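Local coordinates for protein CsuE (Acinetobacter baumannii, PDB 6FJY) that forms the tip adhesion subunit of archaic chaperone-usher Csu pili, which probably attach the bacterium to surfaces during biofilm formation, and is held before assembly by the chaperone CsuC, at residues Asn213-Ser225 with Gly300-Phe312. Sequence-based numbering, arbitrary orientation.
Sequences NTPYYVSLNNGLS and GTYQDTVTVQVEF
Asn221 reaches toward strand 302-311, where its OD1 accepts the backbone N-H of Thr307 at 2.6 Å. With CG of Asn221 between its backbone N and carbonyl carbon (chi1 76°), OD1 is brought to Thr307 N, and the Asn221 and Thr307 side chains cross at about a right angle. Asn221 OD1 also accepts Gly223 N at 3.1 Å, closing an Asx turn; the two N-H groups come from opposite faces of the amide plane, neither on a lone pair. Further along, Asp304 has CG anti to its backbone N (chi1 -161°); its OD1 receives Leu224 N through the syn lone pair at 2.7 Å, while OD2 is hydrogen-bonded to Tyr245 OH. Leu224 crosses this carboxylate obliquely and sets CD1 against Thr305.

Between Tyr217 and Leu220 the strands are regular and antiparallel, with Tyr217-Glu311 and Ser219-Gln309 as hydrogen-bonded pairs. On the inward face, Leu220 lies alongside Val308, CD2 to CG2 3.5 Å, and places CB against Val306 CG1. Val218 CG1 meets Val308 CG1 at 3.9 Å, the two side chains lying side by side and pointing the same way. Tyr216 crosses Val310, CD2 to CG1 3.9 Å, and its CB rests beside Phe312 CE1; Pro215 O comes to the edge of the Phe312 ring at CD1, 3.6 Å away.

Strand 302-311 pairs in parallel with a CsuC strand, as in donor-strand complementation of an Ig-like pilin domain, and the terminal carboxylate of Phe312 meets Arg89 of CsuC in a salt bridge. Within CsuE, apolar branches line the sandwich interior, facing strands 167-184, 202-210 and 242-249. Beyond strand 217-220, Asn221 still gives its backbone N-H to Thr307 O, but side-chain oxygens of Asn221 and Asp304 accept Thr307 N and Leu224 N.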
loop_
_atom_site.group_PDB
_atom_site.type_symbol
_atom_site.label_atom_id
_atom_site.label_comp_id
_atom_site.label_asym_id
_atom_site.label_seq_id
_atom_site.Cartn_x
_atom_site.Cartn_y
_atom_site.Cartn_z
ATOM N N ASN D 213 -1.283 14.322 -2.270
ATOM C CA ASN D 213 -1.823 14.194 -0.913
ATOM C C ASN D 213 -0.741 13.495 -0.093
ATOM O O ASN D 213 0.408 13.968 -0.105
ATOM C CB ASN D 213 -3.174 13.511 -0.970
ATOM C CG ASN D 213 -4.069 14.125 -2.017
ATOM O OD1 ASN D 213 -4.657 13.426 -2.847
ATOM N ND2 ASN D 213 -4.148 15.453 -2.011
ATOM N N THR D 214 -1.038 12.391 0.586
ATOM C CA THR D 214 -0.046 11.635 1.346
ATOM C C THR D 214 0.747 12.540 2.277
ATOM O O THR D 214 1.947 12.758 2.073
ATOM C CB THR D 214 0.924 10.904 0.429
ATOM O OG1 THR D 214 0.226 10.422 -0.722
ATOM C CG2 THR D 214 1.536 9.725 1.176
ATOM N N PRO D 215 0.112 13.096 3.293
ATOM C CA PRO D 215 0.840 13.933 4.240
ATOM C C PRO D 215 1.612 13.062 5.211
ATOM O O PRO D 215 1.326 11.878 5.382
ATOM C CB PRO D 215 -0.276 14.700 4.955
ATOM C CG PRO D 215 -1.409 13.698 4.968
ATOM C CD PRO D 215 -1.277 12.846 3.720
ATOM N N TYR D 216 2.586 13.684 5.873
ATOM C CA TYR D 216 3.393 12.979 6.856
ATOM C C TYR D 216 4.109 13.994 7.719
ATOM O O TYR D 216 4.235 15.169 7.361
ATOM C CB TYR D 216 4.421 12.051 6.208
ATOM C CG TYR D 216 5.303 12.776 5.228
ATOM C CD1 TYR D 216 4.926 12.884 3.896
ATOM C CD2 TYR D 216 6.498 13.370 5.627
ATOM C CE1 TYR D 216 5.704 13.544 2.984
ATOM C CE2 TYR D 216 7.291 14.043 4.710
ATOM C CZ TYR D 216 6.882 14.119 3.387
ATOM O OH TYR D 216 7.635 14.783 2.459
ATOM N N TYR D 217 4.575 13.510 8.861
ATOM C CA TYR D 217 5.462 14.244 9.744
ATOM C C TYR D 217 6.837 13.587 9.730
ATOM O O TYR D 217 6.950 12.357 9.649
ATOM C CB TYR D 217 4.913 14.278 11.170
ATOM C CG TYR D 217 3.656 15.111 11.352
ATOM C CD1 TYR D 217 3.720 16.501 11.409
ATOM C CD2 TYR D 217 2.408 14.510 11.497
ATOM C CE1 TYR D 217 2.575 17.268 11.587
ATOM C CE2 TYR D 217 1.255 15.271 11.676
ATOM C CZ TYR D 217 1.350 16.647 11.719
ATOM O OH TYR D 217 0.228 17.407 11.898
ATOM N N VAL D 218 7.876 14.413 9.800
ATOM C CA VAL D 218 9.259 13.963 9.869
ATOM C C VAL D 218 9.803 14.363 11.229
ATOM O O VAL D 218 9.845 15.551 11.565
ATOM C CB VAL D 218 10.118 14.562 8.745
ATOM C CG1 VAL D 218 11.446 13.853 8.674
ATOM C CG2 VAL D 218 9.408 14.475 7.422
ATOM N N SER D 219 10.234 13.378 12.006
ATOM C CA SER D 219 10.836 13.628 13.308
ATOM C C SER D 219 12.232 13.015 13.364
ATOM O O SER D 219 12.558 12.060 12.642
ATOM C CB SER D 219 9.977 13.067 14.438
ATOM O OG SER D 219 8.720 13.715 14.486
ATOM N N LEU D 220 13.057 13.579 14.242
ATOM C CA LEU D 220 14.405 13.081 14.493
ATOM C C LEU D 220 14.556 12.819 15.982
ATOM O O LEU D 220 14.183 13.661 16.806
ATOM C CB LEU D 220 15.481 14.069 14.019
ATOM C CG LEU D 220 15.539 14.476 12.539
ATOM C CD1 LEU D 220 16.751 15.355 12.307
ATOM C CD2 LEU D 220 15.570 13.281 11.609
ATOM N N ASN D 221 15.089 11.649 16.321
ATOM C CA ASN D 221 15.315 11.290 17.712
ATOM C C ASN D 221 16.543 12.043 18.228
ATOM O O ASN D 221 17.046 12.971 17.589
ATOM C CB ASN D 221 15.447 9.776 17.854
ATOM C CG ASN D 221 16.793 9.251 17.382
ATOM O OD1 ASN D 221 17.454 9.851 16.538
ATOM N ND2 ASN D 221 17.197 8.122 17.929
ATOM N N ASN D 222 17.037 11.642 19.398
ATOM C CA ASN D 222 18.223 12.231 20.000
ATOM C C ASN D 222 19.455 11.347 19.844
ATOM O O ASN D 222 20.439 11.525 20.570
ATOM C CB ASN D 222 17.962 12.532 21.474
ATOM C CG ASN D 222 16.941 13.634 21.665
ATOM O OD1 ASN D 222 16.816 14.526 20.829
ATOM N ND2 ASN D 222 16.212 13.579 22.769
ATOM N N GLY D 223 19.417 10.395 18.918
ATOM C CA GLY D 223 20.593 9.613 18.596
ATOM C C GLY D 223 20.893 8.516 19.602
ATOM O O GLY D 223 20.078 8.150 20.454
ATOM N N LEU D 224 22.110 7.987 19.488
ATOM C CA LEU D 224 22.549 6.874 20.321
ATOM C C LEU D 224 23.198 7.319 21.620
ATOM O O LEU D 224 23.248 6.529 22.570
ATOM C CB LEU D 224 23.539 5.992 19.555
ATOM C CG LEU D 224 23.071 5.523 18.178
ATOM C CD1 LEU D 224 24.132 4.660 17.503
ATOM C CD2 LEU D 224 21.749 4.776 18.299
ATOM N N SER D 225 23.690 8.555 21.689
ATOM C CA SER D 225 24.429 9.056 22.847
ATOM C C SER D 225 23.783 10.322 23.403
ATOM O O SER D 225 24.427 11.376 23.475
ATOM C CB SER D 225 25.884 9.325 22.470
ATOM O OG SER D 225 26.392 8.304 21.631
ATOM N N GLY D 300 39.265 13.382 17.473
ATOM C CA GLY D 300 39.426 12.280 16.542
ATOM C C GLY D 300 38.244 12.056 15.615
ATOM O O GLY D 300 37.889 12.934 14.826
ATOM N N THR D 301 37.638 10.872 15.709
ATOM C CA THR D 301 36.513 10.480 14.868
ATOM C C THR D 301 35.328 10.130 15.756
ATOM O O THR D 301 35.386 9.172 16.535
ATOM C CB THR D 301 36.875 9.300 13.959
ATOM O OG1 THR D 301 35.678 8.693 13.457
ATOM C CG2 THR D 301 37.699 8.261 14.702
ATOM N N TYR D 302 34.256 10.901 15.633
ATOM C CA TYR D 302 33.068 10.743 16.457
ATOM C C TYR D 302 31.857 10.475 15.576
ATOM O O TYR D 302 31.743 11.011 14.468
ATOM C CB TYR D 302 32.817 11.992 17.310
ATOM C CG TYR D 302 33.897 12.303 18.318
ATOM C CD1 TYR D 302 35.111 12.846 17.921
ATOM C CD2 TYR D 302 33.693 12.075 19.671
ATOM C CE1 TYR D 302 36.094 13.137 18.839
ATOM C CE2 TYR D 302 34.671 12.363 20.597
ATOM C CZ TYR D 302 35.870 12.895 20.175
ATOM O OH TYR D 302 36.853 13.187 21.087
ATOM N N GLN D 303 30.943 9.652 16.080
ATOM C CA GLN D 303 29.812 9.215 15.281
ATOM C C GLN D 303 28.548 9.155 16.122
ATOM O O GLN D 303 28.595 8.981 17.343
ATOM C CB GLN D 303 30.071 7.848 14.651
ATOM C CG GLN D 303 31.054 7.889 13.505
ATOM C CD GLN D 303 31.275 6.524 12.901
ATOM O OE1 GLN D 303 30.740 5.526 13.384
ATOM N NE2 GLN D 303 32.064 6.471 11.835
ATOM N N ASP D 304 27.413 9.307 15.437
ATOM C CA ASP D 304 26.101 9.074 16.022
ATOM C C ASP D 304 25.149 8.654 14.914
ATOM O O ASP D 304 25.388 8.901 13.730
ATOM C CB ASP D 304 25.561 10.314 16.743
ATOM C CG ASP D 304 24.447 9.973 17.728
ATOM O OD1 ASP D 304 24.321 8.778 18.098
ATOM O OD2 ASP D 304 23.696 10.894 18.121
ATOM N N THR D 305 24.050 8.025 15.306
ATOM C CA THR D 305 23.031 7.606 14.351
ATOM C C THR D 305 21.679 8.136 14.816
ATOM O O THR D 305 21.191 7.758 15.886
ATOM C CB THR D 305 23.014 6.086 14.197
ATOM O OG1 THR D 305 24.348 5.629 13.945
ATOM C CG2 THR D 305 22.137 5.685 13.033
ATOM N N VAL D 306 21.090 9.020 14.016
ATOM C CA VAL D 306 19.814 9.649 14.336
ATOM C C VAL D 306 18.707 8.910 13.602
ATOM O O VAL D 306 18.818 8.639 12.398
ATOM C CB VAL D 306 19.822 11.140 13.958
ATOM C CG1 VAL D 306 18.428 11.724 14.103
ATOM C CG2 VAL D 306 20.804 11.900 14.826
ATOM N N THR D 307 17.644 8.576 14.332
ATOM C CA THR D 307 16.483 7.931 13.745
ATOM C C THR D 307 15.596 8.993 13.102
ATOM O O THR D 307 15.139 9.921 13.777
ATOM C CB THR D 307 15.723 7.141 14.812
ATOM O OG1 THR D 307 16.541 6.066 15.289
ATOM C CG2 THR D 307 14.443 6.556 14.239
ATOM N N VAL D 308 15.407 8.887 11.788
ATOM C CA VAL D 308 14.451 9.703 11.048
ATOM C C VAL D 308 13.115 8.967 11.051
ATOM O O VAL D 308 12.978 7.909 10.430
ATOM C CB VAL D 308 14.910 9.967 9.610
ATOM C CG1 VAL D 308 13.930 10.922 8.931
ATOM C CG2 VAL D 308 16.322 10.519 9.569
ATOM N N GLN D 309 12.129 9.521 11.748
ATOM C CA GLN D 309 10.785 8.953 11.772
ATOM C C GLN D 309 9.900 9.678 10.766
ATOM O O GLN D 309 9.828 10.913 10.770
ATOM C CB GLN D 309 10.167 9.035 13.164
ATOM C CG GLN D 309 8.819 8.349 13.258
ATOM C CD GLN D 309 8.225 8.435 14.642
ATOM O OE1 GLN D 309 8.261 9.484 15.281
ATOM N NE2 GLN D 309 7.677 7.327 15.117
ATOM N N VAL D 310 9.263 8.913 9.886
ATOM C CA VAL D 310 8.236 9.426 8.987
ATOM C C VAL D 310 6.924 8.775 9.407
ATOM O O VAL D 310 6.782 7.547 9.356
ATOM C CB VAL D 310 8.578 9.151 7.520
ATOM C CG1 VAL D 310 7.535 9.771 6.585
ATOM C CG2 VAL D 310 9.931 9.720 7.217
ATOM N N GLU D 311 5.985 9.586 9.878
ATOM C CA GLU D 311 4.717 9.094 10.402
ATOM C C GLU D 311 3.600 9.466 9.436
ATOM O O GLU D 311 3.444 10.641 9.074
ATOM C CB GLU D 311 4.435 9.656 11.797
ATOM C CG GLU D 311 3.187 9.072 12.458
ATOM C CD GLU D 311 3.207 9.179 13.980
ATOM O OE1 GLU D 311 3.463 10.285 14.499
ATOM O OE2 GLU D 311 2.969 8.151 14.654
ATOM N N PHE D 312 2.859 8.457 8.995
ATOM C CA PHE D 312 1.695 8.658 8.140
ATOM C C PHE D 312 0.401 8.553 8.947
ATOM O O PHE D 312 -0.680 8.787 8.402
ATOM C CB PHE D 312 1.679 7.636 7.008
ATOM C CG PHE D 312 2.874 7.709 6.121
ATOM C CD1 PHE D 312 2.991 8.722 5.184
ATOM C CD2 PHE D 312 3.888 6.767 6.227
ATOM C CE1 PHE D 312 4.092 8.797 4.370
ATOM C CE2 PHE D 312 4.988 6.833 5.416
ATOM C CZ PHE D 312 5.096 7.849 4.484
ATOM O OXT PHE D 312 0.419 8.210 10.137
#